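Local atomic coordinates of defensin (Pachyrhizus erosus, PDB entry 3PSM), a protein that probably acts as an antifungal plant defensin of the gamma-thionin family, a small disulfide-braced protein that crystallises as a dimer. Residues L30-C35 and W42-C47; E4-T9 and D38-C43. One frame throughout, in Å; residues are numbered along the deposited sequence.

Both contacts share strand 41-46, the centre of a three-stranded antiparallel sheet, with Trp-42 and Cys-43 common to the two. Contact 1 pairs it with 32-35 in a beta hairpin; contact 2 joins it to 2-6. Both are partly buried and enclose Cys-43; Gly-33 and Thr-44 are also buried in contact 1 and Cys-41 in contact 2, whereas Lys-32, Arg-34 and Arg-40 lie at the surface. The face opposite Cys-43 carries Lys-32, Thr-44, Arg-34 and the Trp-42 indole. Contact 1 rests chiefly on backbone hydrogen bonds; contact 2 has fewer and adds a leucine on an indole and a shared carboxylate. A salt bridge from Arg-34 to Glu-4 ties them together.

Contact 1: residues L30-C35 and W42-C47; sequences LIKGRC and WCTRNC
Thr-44 is gripped through both polar atoms of its backbone: its N donates to Lys-32 O at 2.9 Å in a nearly straight bond, while its O takes the N-H of Ile-31 at a more bent 144°. Two residues set against one make a classic beta bulge, at the entrance to the second strand of the cysteine-stabilised alpha-beta fold. Further along, Arg-34 N donates to Trp-42 O and Trp-42 N to Arg-34 O, both at 3.0 Å. Between these pairs Gly-33 meets Cys-43, its CA 3.2 Å from Trp-42 O in a CA-H...O contact; lacking a side chain, glycine suits this buried spot beneath the helix, where its N is hydrogen-bonded to Asp-21 OD1. Cys-43 SG is joined to Cys-24 of helix 17-27, and Leu-30 CD1 covers Cys-43 CB at 3.6 Å. Ile-31, extended from CG1 (chi2 167°), brings CD1 over the backbone to 3.5 Å from Asn-46 N, and the side chains of Ile-31 and Asn-46 cross at about a right angle. On the face opposite Cys-43 the aliphatic part of Lys-32 lies alongside Thr-44, CG to CB 3.8 Å, and the guanidinium of Arg-34 finds its carboxylate in Glu-4.

Contact 2: residues E4-T9 and D38-C43; sequences ENLADT and DFRCWC
Leu-6 lays its CD2 methyl over one face of the Trp-42 indole, 3.6 Å from the centroid of the five-membered ring, a CH-pi contact. The side chain sets out away from strand 41-43 but turns back through its branch: CD2 sits over the indole, while CD1 lies above the guanidinium of Arg-40, 3.8 Å from NH1. A branched aliphatic thus bridges two flat groups, and Asp-38 holds both. Its OD1 lies in the indole plane and accepts from Trp-42 NE1 through the syn lone pair at 2.9 Å; it also lies in the guanidinium plane, where Arg-40 NE (2.8 Å) and NH2 both bond to it in a side-on salt bridge, helped by the bend at chi3 (-67°). Asp-38 OD2 closes an Asx turn onto Arg-40 N. This polar corner lies just ahead of the central strand of the defensin sheet, where Asn-5 and Cys-43 form a hydrogen-bonded antiparallel pair and Ala-7 N bonds almost straight to Cys-41 O. Ala-7 is small enough to put CB 3.8 Å from Cys-41 SG, whose disulfide leads to Cys-20, and 3.9 Å from Cys-43 SG. Glu-4 is extended to CD, with CG anti to its N (chi1 -171°); its side chain and that of Trp-42 cross at about a right angle, carboxylate and ring planes 68° apart, with Glu-4 OE1 3.7 Å from Trp-42 CB. OE1 accepts from a water that also donates to Trp-42 O; OE2 has Arg-34.

Contact 1: residues L30-C35 and W42-C47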
ATOM      1  N   LEU A  30       4.260  -0.219  10.456  1.00 13.22           N
ATOM      2  CA  LEU A  30       3.556   0.973  10.944  1.00 12.93           C
ATOM      3  C   LEU A  30       2.173   1.019  10.328  1.00 12.08           C
ATOM      4  O   LEU A  30       1.722   0.083   9.639  1.00 13.36           O
ATOM      5  CB  LEU A  30       4.405   2.226  10.728  1.00 12.49           C
ATOM      6  CG  LEU A  30       5.815   2.151  11.322  1.00 13.52           C
ATOM      7  CD1 LEU A  30       6.610   3.423  11.043  1.00 14.09           C
ATOM      8  CD2 LEU A  30       5.749   1.825  12.814  1.00 18.66           C
ATOM      9  N   ILE A  31       1.458   2.101  10.538  1.00 12.15           N
ATOM     10  CA  ILE A  31       0.059   2.159  10.120  1.00 12.33           C
ATOM     11  C   ILE A  31      -0.097   2.339   8.617  1.00 10.87           C
ATOM     12  O   ILE A  31      -0.860   1.624   7.974  1.00 11.44           O
ATOM     13  CB  ILE A  31      -0.705   3.267  10.857  1.00 12.99           C
ATOM     14  CG1 ILE A  31      -0.719   3.034  12.364  1.00 14.18           C
ATOM     15  CG2 ILE A  31      -2.117   3.409  10.310  1.00 15.09           C
ATOM     16  CD1 ILE A  31      -1.193   4.265  13.111  1.00 18.83           C
ATOM     17  N   LYS A  32       0.605   3.299   8.048  1.00 10.69           N
ATOM     18  CA  LYS A  32       0.457   3.684   6.657  1.00 10.23           C
ATOM     19  C   LYS A  32       1.600   4.579   6.267  1.00  8.78           C
ATOM     20  O   LYS A  32       2.363   5.075   7.121  1.00  9.57           O
ATOM     21  CB  LYS A  32      -0.882   4.356   6.376  1.00 11.39           C
ATOM     22  CG  LYS A  32      -1.061   5.659   7.110  1.00 14.59           C
ATOM     23  CD  LYS A  32      -2.417   6.289   6.836  1.00 21.77           C
ATOM     24  CE  LYS A  32      -2.580   7.625   7.539  1.00 29.14           C
ATOM     25  NZ  LYS A  32      -3.863   8.216   7.115  1.00 38.65           N
ATOM     26  N   GLY A  33       1.743   4.789   4.973  1.00  8.66           N
ATOM     27  CA  GLY A  33       2.700   5.721   4.442  1.00  8.54           C
ATOM     28  C   GLY A  33       2.139   6.505   3.273  1.00  8.37           C
ATOM     29  O   GLY A  33       1.266   6.026   2.552  1.00  9.08           O
ATOM     30  N   ARG A  34       2.731   7.674   3.052  1.00  8.42           N
ATOM     31  CA  ARG A  34       2.425   8.491   1.894  1.00  8.63           C
ATOM     32  C   ARG A  34       3.648   9.323   1.532  1.00  8.59           C
ATOM     33  O   ARG A  34       4.450   9.681   2.414  1.00  8.92           O
ATOM     34  CB  ARG A  34       1.239   9.413   2.115  1.00 10.10           C
ATOM     35  CG  ARG A  34       1.505  10.426   3.231  1.00 11.47           C
ATOM     36  CD  ARG A  34       0.438  11.464   3.313  1.00 13.56           C
ATOM     37  NE  ARG A  34       0.678  12.348   4.447  1.00 13.60           N
ATOM     38  CZ  ARG A  34       0.121  13.546   4.585  1.00 14.80           C
ATOM     39  NH1 ARG A  34      -0.686  14.027   3.655  1.00 17.13           N
ATOM     40  NH2 ARG A  34       0.440  14.193   5.701  1.00 18.28           N
ATOM     41  N   CYS A  35       3.753   9.687   0.274  1.00  8.90           N
ATOM     42  CA  CYS A  35       4.714  10.765  -0.068  1.00  9.23           C
ATOM     43  C   CYS A  35       4.129  12.101   0.341  1.00  9.69           C
ATOM     44  O   CYS A  35       2.932  12.327   0.298  1.00 12.15           O
ATOM     45  CB  CYS A  35       4.955  10.815  -1.563  1.00 10.07           C
ATOM     46  SG  CYS A  35       5.423   9.230  -2.333  1.00  9.72           S
ATOM     47  N   TRP A  42       6.772   9.331   4.210  1.00  8.55           N
ATOM     48  CA  TRP A  42       6.430   9.568   5.597  1.00  9.04           C
ATOM     49  C   TRP A  42       5.487   8.464   6.068  1.00  8.92           C
ATOM     50  O   TRP A  42       4.488   8.164   5.442  1.00  9.60           O
ATOM     51  CB  TRP A  42       5.706  10.921   5.747  1.00 10.14           C
ATOM     52  CG  TRP A  42       6.607  12.110   5.472  1.00 10.19           C
ATOM     53  CD1 TRP A  42       7.070  12.531   4.252  1.00 11.09           C
ATOM     54  CD2 TRP A  42       7.111  13.027   6.448  1.00 11.07           C
ATOM     55  NE1 TRP A  42       7.852  13.652   4.463  1.00 12.29           N
ATOM     56  CE2 TRP A  42       7.903  13.978   5.767  1.00 12.29           C
ATOM     57  CE3 TRP A  42       7.004  13.130   7.842  1.00 11.82           C
ATOM     58  CZ2 TRP A  42       8.564  14.994   6.422  1.00 14.20           C
ATOM     59  CZ3 TRP A  42       7.666  14.188   8.474  1.00 13.63           C
ATOM     60  CH2 TRP A  42       8.413  15.095   7.750  1.00 14.58           C
ATOM     61  N   CYS A  43       5.849   7.866   7.216  1.00  9.09           N
ATOM     62  CA  CYS A  43       5.060   6.853   7.819  1.00  9.21           C
ATOM     63  C   CYS A  43       4.267   7.429   8.999  1.00 10.63           C
ATOM     64  O   CYS A  43       4.767   8.264   9.772  1.00 12.04           O
ATOM     65  CB  CYS A  43       5.902   5.692   8.382  1.00 10.19           C
ATOM     66  SG  CYS A  43       6.999   4.861   7.222  1.00  9.89           S
ATOM     67  N   THR A  44       3.075   6.930   9.180  1.00 10.57           N
ATOM     68  CA  THR A  44       2.235   7.188  10.359  1.00 12.62           C
ATOM     69  C   THR A  44       2.281   5.994  11.287  1.00 12.64           C
ATOM     70  O   THR A  44       2.169   4.860  10.849  1.00 12.11           O
ATOM     71  CB  THR A  44       0.791   7.482   9.928  1.00 14.07           C
ATOM     72  OG1 THR A  44       0.807   8.664   9.109  1.00 16.07           O
ATOM     73  CG2 THR A  44      -0.117   7.769  11.099  1.00 17.13           C
ATOM     74  N   ARG A  45       2.438   6.273  12.576  1.00 14.44           N
ATOM     75  CA  ARG A  45       2.506   5.261  13.612  1.00 16.62           C
ATOM     76  C   ARG A  45       1.685   5.677  14.828  1.00 18.54           C
ATOM     77  O   ARG A  45       1.431   6.846  15.065  1.00 20.94           O
ATOM     78  CB  ARG A  45       3.949   5.080  14.063  1.00 18.42           C
ATOM     79  CG  ARG A  45       4.508   6.300  14.811  1.00 23.59           C
ATOM     80  CD  ARG A  45       5.911   5.955  15.367  1.00 29.58           C
ATOM     81  NE  ARG A  45       6.283   7.255  15.972  1.00 30.18           N
ATOM     82  CZ  ARG A  45       6.694   8.387  15.430  1.00 29.88           C
ATOM     83  NH1 ARG A  45       6.800   8.258  14.136  1.00 31.87           N
ATOM     84  NH2 ARG A  45       6.941   9.411  16.249  1.00 29.92           N
ATOM     85  N   ASN A  46       1.239   4.681  15.612  1.00 20.16           N
ATOM     86  CA  ASN A  46       0.703   4.948  16.951  1.00 22.42           C
ATOM     87  C   ASN A  46       1.776   5.557  17.830  1.00 27.50           C
ATOM     88  O   ASN A  46       2.921   5.069  17.779  1.00 29.15           O
ATOM     89  CB  ASN A  46       0.201   3.613  17.502  1.00 26.27           C
ATOM     90  CG  ASN A  46      -0.974   3.069  16.715  1.00 24.57           C
ATOM     91  OD1 ASN A  46      -0.865   2.010  16.043  1.00 26.07           O
ATOM     92  ND2 ASN A  46      -2.070   3.763  16.716  1.00 28.01           N
ATOM     93  N   CYS A  47       1.429   6.614  18.594  1.00 30.96           N
ATOM     94  CA  CYS A  47       2.384   7.411  19.380  1.00 27.75           C
ATOM     95  C   CYS A  47       1.715   7.935  20.642  1.00 38.93           C
ATOM     96  O   CYS A  47       0.648   7.410  21.026  1.00 40.30           O
ATOM     97  CB  CYS A  47       3.033   8.611  18.587  1.00 21.38           C
ATOM     98  SG  CYS A  47       1.852   9.809  18.014  1.00 25.49           S
ATOM     99  OXT CYS A  47       2.191   8.873  21.290  1.00 52.27           O
TER

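Contact 2: residues E4-T9 and D38-C43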
ATOM      1  N   GLU A   4       3.375  11.303  12.460  1.00 16.13           N
ATOM      2  CA  GLU A   4       3.881  11.138  11.096  1.00 12.99           C
ATOM      3  C   GLU A   4       5.326  11.615  11.052  1.00 13.32           C
ATOM      4  O   GLU A   4       5.620  12.771  11.368  1.00 16.82           O
ATOM      5  CB  GLU A   4       2.936  11.850  10.130  1.00 14.46           C
ATOM      6  CG  GLU A   4       3.290  11.526   8.695  1.00 14.01           C
ATOM      7  CD  GLU A   4       2.432  12.139   7.624  1.00 14.70           C
ATOM      8  OE1 GLU A   4       2.118  11.454   6.646  1.00 15.34           O
ATOM      9  OE2 GLU A   4       1.969  13.298   7.834  1.00 22.27           O
ATOM     10  N   ASN A   5       6.246  10.715  10.686  1.00 12.43           N
ATOM     11  CA  ASN A   5       7.664  11.034  10.557  1.00 12.28           C
ATOM     12  C   ASN A   5       8.236  10.338   9.353  1.00 10.74           C
ATOM     13  O   ASN A   5       7.614   9.418   8.771  1.00 11.36           O
ATOM     14  CB  ASN A   5       8.419  10.639  11.814  1.00 14.41           C
ATOM     15  CG  ASN A   5       8.109  11.678  12.892  1.00 18.43           C
ATOM     16  OD1 ASN A   5       8.729  12.736  12.929  1.00 20.53           O
ATOM     17  ND2 ASN A   5       7.111  11.519  13.736  1.00 21.19           N
ATOM     18  N   LEU A   6       9.408  10.783   8.919  1.00 11.35           N
ATOM     19  CA  LEU A   6      10.048  10.168   7.758  1.00 10.99           C
ATOM     20  C   LEU A   6      10.255   8.682   7.962  1.00 10.48           C
ATOM     21  O   LEU A   6      10.594   8.199   9.043  1.00 12.51           O
ATOM     22  CB  LEU A   6      11.418  10.826   7.489  1.00 12.15           C
ATOM     23  CG  LEU A   6      11.316  12.200   6.881  1.00 13.46           C
ATOM     24  CD1 LEU A   6      12.727  12.828   6.911  1.00 17.02           C
ATOM     25  CD2 LEU A   6      10.798  12.204   5.453  1.00 13.90           C
ATOM     26  N   ALA A   7      10.102   7.922   6.890  1.00 10.46           N
ATOM     27  CA  ALA A   7      10.526   6.537   6.863  1.00 11.00           C
ATOM     28  C   ALA A   7      11.996   6.454   7.252  1.00 11.41           C
ATOM     29  O   ALA A   7      12.775   7.371   6.921  1.00 14.10           O
ATOM     30  CB  ALA A   7      10.264   5.956   5.492  1.00 11.24           C
ATOM     31  N   ASP A   8      12.391   5.357   7.817  1.00 14.23           N
ATOM     32  CA  ASP A   8      13.763   5.179   8.189  1.00 14.08           C
ATOM     33  C   ASP A   8      14.670   4.794   7.019  1.00 12.52           C
ATOM     34  O   ASP A   8      15.787   5.302   6.931  1.00 15.16           O
ATOM     35  CB  ASP A   8      13.851   4.092   9.310  1.00 18.16           C
ATOM     36  CG  ASP A   8      13.488   4.588  10.705  1.00 24.92           C
ATOM     37  OD1 ASP A   8      13.427   5.810  10.964  1.00 26.44           O
ATOM     38  OD2 ASP A   8      13.273   3.715  11.585  1.00 38.70           O
ATOM     39  N   THR A   9      14.222   3.910   6.132  1.00 11.90           N
ATOM     40  CA  THR A   9      15.096   3.276   5.141  1.00 13.25           C
ATOM     41  C   THR A   9      14.485   3.231   3.763  1.00 12.47           C
ATOM     42  O   THR A   9      14.914   2.485   2.930  1.00 17.82           O
ATOM     43  CB  THR A   9      15.478   1.845   5.613  1.00 15.34           C
ATOM     44  OG1 THR A   9      14.256   1.130   5.877  1.00 19.05           O
ATOM     45  CG2 THR A   9      16.298   1.927   6.895  1.00 15.49           C
ATOM     46  N   ASP A  38       7.552  17.165  -0.314  1.00 13.23           N
ATOM     47  CA  ASP A  38       9.009  17.021  -0.297  1.00 14.10           C
ATOM     48  C   ASP A  38       9.559  15.827  -1.081  1.00 13.14           C
ATOM     49  O   ASP A  38      10.778  15.603  -1.132  1.00 14.07           O
ATOM     50  CB  ASP A  38       9.575  16.952   1.123  1.00 14.55           C
ATOM     51  CG  ASP A  38       9.057  15.763   1.914  1.00 13.50           C
ATOM     52  OD1 ASP A  38       9.505  15.602   3.037  1.00 15.80           O
ATOM     53  OD2 ASP A  38       8.196  14.996   1.395  1.00 11.19           O
ATOM     54  N   PHE A  39       8.690  15.058  -1.713  1.00 11.86           N
ATOM     55  CA  PHE A  39       9.132  13.851  -2.418  1.00 11.22           C
ATOM     56  C   PHE A  39       9.882  12.911  -1.510  1.00 10.63           C
ATOM     57  O   PHE A  39      10.792  12.183  -1.952  1.00 11.02           O
ATOM     58  CB  PHE A  39       9.931  14.161  -3.671  1.00 13.50           C
ATOM     59  CG  PHE A  39       9.106  14.837  -4.750  1.00 13.84           C
ATOM     60  CD1 PHE A  39       8.945  16.222  -4.728  1.00 17.14           C
ATOM     61  CD2 PHE A  39       8.536  14.072  -5.739  1.00 15.86           C
ATOM     62  CE1 PHE A  39       8.208  16.800  -5.772  1.00 20.49           C
ATOM     63  CE2 PHE A  39       7.823  14.670  -6.771  1.00 19.58           C
ATOM     64  CZ  PHE A  39       7.664  16.027  -6.770  1.00 22.00           C
ATOM     65  N   ARG A  40       9.448  12.793  -0.268  1.00  9.75           N
ATOM     66  CA  ARG A  40       9.943  11.780   0.661  1.00  9.91           C
ATOM     67  C   ARG A  40       8.752  10.993   1.219  1.00  9.43           C
ATOM     68  O   ARG A  40       7.601  11.423   1.177  1.00  9.62           O
ATOM     69  CB  ARG A  40      10.706  12.422   1.817  1.00 11.81           C
ATOM     70  CG  ARG A  40      12.001  13.074   1.312  1.00 13.62           C
ATOM     71  CD  ARG A  40      12.873  13.557   2.458  1.00 14.53           C
ATOM     72  NE  ARG A  40      12.176  14.644   3.116  1.00 14.49           N
ATOM     73  CZ  ARG A  40      12.704  15.464   4.003  1.00 14.94           C
ATOM     74  NH1 ARG A  40      13.962  15.299   4.349  1.00 17.21           N
ATOM     75  NH2 ARG A  40      11.920  16.422   4.534  1.00 17.48           N
ATOM     76  N   CYS A  41       9.081   9.793   1.699  1.00  8.63           N
ATOM     77  CA  CYS A  41       8.118   8.867   2.264  1.00  8.35           C
ATOM     78  C   CYS A  41       7.994   9.083   3.759  1.00  8.66           C
ATOM     79  O   CYS A  41       8.994   9.057   4.490  1.00  9.45           O
ATOM     80  CB  CYS A  41       8.604   7.436   1.988  1.00  8.64           C
ATOM     81  SG  CYS A  41       7.640   6.121   2.779  1.00  8.36           S
ATOM     82  N   TRP A  42       6.772   9.331   4.210  1.00  8.55           N
ATOM     83  CA  TRP A  42       6.430   9.568   5.597  1.00  9.04           C
ATOM     84  C   TRP A  42       5.487   8.464   6.068  1.00  8.92           C
ATOM     85  O   TRP A  42       4.488   8.164   5.442  1.00  9.60           O
ATOM     86  CB  TRP A  42       5.706  10.921   5.747  1.00 10.14           C
ATOM     87  CG  TRP A  42       6.607  12.110   5.472  1.00 10.19           C
ATOM     88  CD1 TRP A  42       7.070  12.531   4.252  1.00 11.09           C
ATOM     89  CD2 TRP A  42       7.111  13.027   6.448  1.00 11.07           C
ATOM     90  NE1 TRP A  42       7.852  13.652   4.463  1.00 12.29           N
ATOM     91  CE2 TRP A  42       7.903  13.978   5.767  1.00 12.29           C
ATOM     92  CE3 TRP A  42       7.004  13.130   7.842  1.00 11.82           C
ATOM     93  CZ2 TRP A  42       8.564  14.994   6.422  1.00 14.20           C
ATOM     94  CZ3 TRP A  42       7.666  14.188   8.474  1.00 13.63           C
ATOM     95  CH2 TRP A  42       8.413  15.095   7.750  1.00 14.58           C
ATOM     96  N   CYS A  43       5.849   7.866   7.216  1.00  9.09           N
ATOM     97  CA  CYS A  43       5.060   6.853   7.819  1.00  9.21           C
ATOM     98  C   CYS A  43       4.267   7.429   8.999  1.00 10.63           C
ATOM     99  O   CYS A  43       4.767   8.264   9.772  1.00 12.04           O
ATOM    100  CB  CYS A  43       5.902   5.692   8.382  1.00 10.19           C
ATOM    101  SG  CYS A  43       6.999   4.861   7.222  1.00  9.89           S
TER
HETATM  102  O   HOH W   1       1.930   8.807   6.616  1.00 12.84           O